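Local coordinates for protein subtilase cytotoxin, subunit B (Escherichia coli, PDB 3DWQ) that forms the pentameric receptor-binding part of an AB5 toxin and binds glycans that end in N-glycolylneuraminic acid, at residues C[9-14]-C[76-81]. Sequence-based numbering, arbitrary orientation.
Sequences GMFSGV and IYYEPG. With NGC (N-glycolyl-alpha-neuraminic acid), chain G.
Gly9 and Tyr78 pair through both of their backbone polar groups, Gly9 N to Tyr78 O at 2.8 Å and Tyr78 N back to Gly9 O at 3.0 Å. Two further bonds join Phe11 and Ile76 in the same reciprocal way, with each N-H in the plane of the carbonyl it meets. Met10 and Tyr77 between them form a non-hydrogen-bonded pair, and Met10 CA adds a C-H...O contact to Ile76 O. The short strand 10-12 is thereby held antiparallel to strand 73-79, and its outer edge receives the N-glycolylneuraminic acid. There Ser12 N donates to O1B of the sugar carboxylate at a nearly straight 165°, while Ser12 OG, which is also bonded to Arg75, reaches O1A at 2.6 Å. Met10 O takes a weak bond from the amide N5.

From the neighbouring strand, Tyr78 reaches past Gly9 to the same ligand. Tyr78 CG sits between its backbone N and carbonyl carbon (chi1 71°), which brings the ring over Gly9, whose CA lies against one face, and Tyr78 OH is hydrogen-bonded to O11, the glycolyl hydroxyl, at 2.8 Å. The Phe11 ring meets Tyr78 obliquely, the planes at 74°, with Phe11 CD2 3.7 Å from Tyr78 CE2; the sugar's glycerol tail lies over one face of Phe11, C9 near the rim. Farther along, the side chains of Val14 and Ile76 cross at about a right angle, Ile76 CD1 resting on Val14 CB, and Ile42 of strand 41-47 packs on both. On the opposite face of the sheet, Met10 SD forms an oblique Met-aromatic contact with Tyr77, whose hydroxyl is bonded to Pro112 O.

Since O11 is the hydroxyl that N-acetylneuraminic acid lacks, the Tyr78 bond is consistent with a pocket that prefers the glycolyl form, with Gly9 close beside that oxygen.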
ATOM      1  N   GLY C   9      -2.740 -19.131  21.509  1.00 20.76           N
ATOM      2  CA  GLY C   9      -3.996 -18.778  22.156  1.00 20.31           C
ATOM      3  C   GLY C   9      -4.639 -17.635  21.399  1.00 19.99           C
ATOM      4  O   GLY C   9      -4.129 -17.200  20.364  1.00 19.90           O
ATOM      5  N   MET C  10      -5.760 -17.142  21.912  1.00 19.69           N
ATOM      6  CA  MET C  10      -6.420 -15.990  21.310  1.00 19.47           C
ATOM      7  C   MET C  10      -7.051 -15.064  22.345  1.00 19.49           C
ATOM      8  O   MET C  10      -7.485 -15.507  23.405  1.00 19.40           O
ATOM      9  CB  MET C  10      -7.468 -16.437  20.287  1.00 19.51           C
ATOM     10  CG  MET C  10      -8.614 -17.238  20.875  1.00 19.46           C
ATOM     11  SD  MET C  10      -9.779 -17.782  19.630  1.00 19.03           S
ATOM     12  CE  MET C  10     -11.123 -18.363  20.660  1.00 19.32           C
ATOM     13  N   PHE C  11      -7.069 -13.775  22.025  1.00 19.39           N
ATOM     14  CA  PHE C  11      -7.779 -12.770  22.802  1.00 19.38           C
ATOM     15  C   PHE C  11      -8.797 -12.140  21.856  1.00 19.31           C
ATOM     16  O   PHE C  11      -8.423 -11.580  20.821  1.00 19.20           O
ATOM     17  CB  PHE C  11      -6.809 -11.702  23.319  1.00 19.61           C
ATOM     18  CG  PHE C  11      -6.189 -12.013  24.663  1.00 19.73           C
ATOM     19  CD1 PHE C  11      -6.106 -11.024  25.638  1.00 20.09           C
ATOM     20  CD2 PHE C  11      -5.671 -13.275  24.950  1.00 20.18           C
ATOM     21  CE1 PHE C  11      -5.522 -11.286  26.878  1.00 20.25           C
ATOM     22  CE2 PHE C  11      -5.092 -13.552  26.189  1.00 20.08           C
ATOM     23  CZ  PHE C  11      -5.014 -12.554  27.154  1.00 20.16           C
ATOM     24  N   SER C  12     -10.075 -12.252  22.208  1.00 19.04           N
ATOM     25  CA  SER C  12     -11.161 -11.703  21.398  1.00 18.95           C
ATOM     26  C   SER C  12     -11.612 -10.337  21.904  1.00 18.91           C
ATOM     27  O   SER C  12     -11.490 -10.039  23.095  1.00 18.93           O
ATOM     28  CB  SER C  12     -12.349 -12.668  21.383  1.00 19.02           C
ATOM     29  OG  SER C  12     -11.991 -13.910  20.799  1.00 18.66           O
ATOM     30  N   GLY C  13     -12.136  -9.517  20.991  1.00 18.85           N
ATOM     31  CA  GLY C  13     -12.666  -8.193  21.322  1.00 18.75           C
ATOM     32  C   GLY C  13     -11.601  -7.215  21.782  1.00 18.81           C
ATOM     33  O   GLY C  13     -11.846  -6.378  22.656  1.00 18.80           O
ATOM     34  N   VAL C  14     -10.418  -7.327  21.190  1.00 18.63           N
ATOM     35  CA  VAL C  14      -9.280  -6.488  21.543  1.00 18.50           C
ATOM     36  C   VAL C  14      -9.235  -5.233  20.667  1.00 18.40           C
ATOM     37  O   VAL C  14      -9.383  -5.315  19.449  1.00 18.29           O
ATOM     38  CB  VAL C  14      -7.952  -7.272  21.390  1.00 18.65           C
ATOM     39  CG1 VAL C  14      -6.760  -6.400  21.728  1.00 18.53           C
ATOM     40  CG2 VAL C  14      -7.958  -8.521  22.261  1.00 18.45           C
ATOM     41  N   ILE C  76      -7.020 -11.131  18.368  1.00 16.66           N
ATOM     42  CA  ILE C  76      -5.589 -11.336  18.221  1.00 16.97           C
ATOM     43  C   ILE C  76      -5.260 -12.811  18.458  1.00 17.01           C
ATOM     44  O   ILE C  76      -5.491 -13.348  19.543  1.00 17.02           O
ATOM     45  CB  ILE C  76      -4.754 -10.389  19.140  1.00 17.00           C
ATOM     46  CG1 ILE C  76      -4.534  -9.031  18.465  1.00 17.59           C
ATOM     47  CG2 ILE C  76      -3.373 -10.967  19.427  1.00 16.93           C
ATOM     48  CD1 ILE C  76      -5.695  -8.067  18.536  1.00 17.93           C
ATOM     49  N   TYR C  77      -4.754 -13.462  17.413  1.00 17.16           N
ATOM     50  CA  TYR C  77      -4.235 -14.817  17.522  1.00 17.24           C
ATOM     51  C   TYR C  77      -2.740 -14.701  17.761  1.00 17.51           C
ATOM     52  O   TYR C  77      -2.059 -13.918  17.091  1.00 17.12           O
ATOM     53  CB  TYR C  77      -4.459 -15.601  16.233  1.00 16.89           C
ATOM     54  CG  TYR C  77      -5.892 -15.830  15.803  1.00 16.63           C
ATOM     55  CD1 TYR C  77      -6.509 -17.063  16.013  1.00 16.00           C
ATOM     56  CD2 TYR C  77      -6.611 -14.839  15.133  1.00 15.96           C
ATOM     57  CE1 TYR C  77      -7.813 -17.297  15.587  1.00 15.98           C
ATOM     58  CE2 TYR C  77      -7.913 -15.058  14.708  1.00 15.96           C
ATOM     59  CZ  TYR C  77      -8.508 -16.289  14.935  1.00 16.23           C
ATOM     60  OH  TYR C  77      -9.798 -16.506  14.513  1.00 16.01           O
ATOM     61  N   TYR C  78      -2.233 -15.480  18.714  1.00 17.96           N
ATOM     62  CA  TYR C  78      -0.829 -15.405  19.107  1.00 18.57           C
ATOM     63  C   TYR C  78      -0.252 -16.774  19.481  1.00 18.94           C
ATOM     64  O   TYR C  78      -0.992 -17.700  19.821  1.00 18.96           O
ATOM     65  CB  TYR C  78      -0.637 -14.390  20.256  1.00 18.60           C
ATOM     66  CG  TYR C  78      -1.191 -14.842  21.592  1.00 18.91           C
ATOM     67  CD1 TYR C  78      -0.361 -15.428  22.551  1.00 18.89           C
ATOM     68  CD2 TYR C  78      -2.546 -14.693  21.897  1.00 18.95           C
ATOM     69  CE1 TYR C  78      -0.866 -15.855  23.775  1.00 18.95           C
ATOM     70  CE2 TYR C  78      -3.058 -15.118  23.119  1.00 18.81           C
ATOM     71  CZ  TYR C  78      -2.213 -15.697  24.052  1.00 18.91           C
ATOM     72  OH  TYR C  78      -2.716 -16.118  25.262  1.00 19.57           O
ATOM     73  N   GLU C  79       1.070 -16.890  19.398  1.00 19.54           N
ATOM     74  CA  GLU C  79       1.786 -18.070  19.873  1.00 20.34           C
ATOM     75  C   GLU C  79       2.873 -17.632  20.852  1.00 20.21           C
ATOM     76  O   GLU C  79       3.814 -16.939  20.458  1.00 20.23           O
ATOM     77  CB  GLU C  79       2.395 -18.851  18.705  1.00 20.20           C
ATOM     78  CG  GLU C  79       2.911 -20.234  19.086  1.00 21.30           C
ATOM     79  CD  GLU C  79       3.317 -21.071  17.887  1.00 21.57           C
ATOM     80  OE1 GLU C  79       4.357 -20.776  17.269  1.00 23.80           O
ATOM     81  OE2 GLU C  79       2.597 -22.036  17.567  1.00 23.85           O
ATOM     82  N   PRO C  80       2.732 -18.007  22.140  1.00 20.36           N
ATOM     83  CA  PRO C  80       3.747 -17.653  23.136  1.00 20.45           C
ATOM     84  C   PRO C  80       5.057 -18.421  22.961  1.00 20.57           C
ATOM     85  O   PRO C  80       5.071 -19.496  22.358  1.00 20.73           O
ATOM     86  CB  PRO C  80       3.085 -18.028  24.466  1.00 20.37           C
ATOM     87  CG  PRO C  80       2.092 -19.074  24.117  1.00 20.53           C
ATOM     88  CD  PRO C  80       1.607 -18.754  22.735  1.00 20.28           C
ATOM     89  N   GLY C  81       6.144 -17.851  23.480  1.00 20.72           N
ATOM     90  CA  GLY C  81       7.446 -18.514  23.511  1.00 20.78           C
ATOM     91  C   GLY C  81       8.206 -18.546  22.199  1.00 20.92           C
ATOM     92  O   GLY C  81       9.177 -19.293  22.065  1.00 21.05           O
TER
HETATM   93  O9  NGC G   3      -9.356 -12.299  28.718  1.00 32.49           O
HETATM   94  C9  NGC G   3      -8.231 -13.126  28.395  1.00 33.37           C
HETATM   95  C8  NGC G   3      -8.576 -14.108  27.273  1.00 34.17           C
HETATM   96  O8  NGC G   3      -9.583 -13.528  26.433  1.00 33.81           O
HETATM   97  C7  NGC G   3      -9.044 -15.442  27.869  1.00 34.48           C
HETATM   98  O7  NGC G   3      -7.964 -16.111  28.528  1.00 35.13           O
HETATM   99  C6  NGC G   3      -9.755 -16.424  26.922  1.00 35.47           C
HETATM  100  O6  NGC G   3     -11.008 -15.835  26.514  1.00 35.89           O
HETATM  101  C2  NGC G   3     -11.279 -16.142  25.154  1.00 36.85           C
HETATM  102  C1  NGC G   3     -11.391 -15.039  24.150  1.00 35.82           C
HETATM  103  O1B NGC G   3     -11.151 -13.864  24.497  1.00 34.76           O
HETATM  104  O1A NGC G   3     -11.701 -15.351  22.977  1.00 34.52           O
HETATM  105  C3  NGC G   3     -11.288 -17.602  24.717  1.00 36.13           C
HETATM  106  C4  NGC G   3      -9.882 -18.115  25.043  1.00 35.62           C
HETATM  107  O4  NGC G   3      -9.268 -18.667  23.877  1.00 34.99           O
HETATM  108  C5  NGC G   3      -9.052 -16.953  25.646  1.00 35.22           C
HETATM  109  N5  NGC G   3      -7.643 -17.340  25.811  1.00 34.83           N
HETATM  110  C10 NGC G   3      -7.075 -18.295  26.553  1.00 34.94           C
HETATM  111  O10 NGC G   3      -7.680 -19.059  27.292  1.00 35.39           O
HETATM  112  C11 NGC G   3      -5.579 -18.351  26.416  1.00 34.53           C
HETATM  113  O11 NGC G   3      -5.111 -17.588  25.296  1.00 34.03           O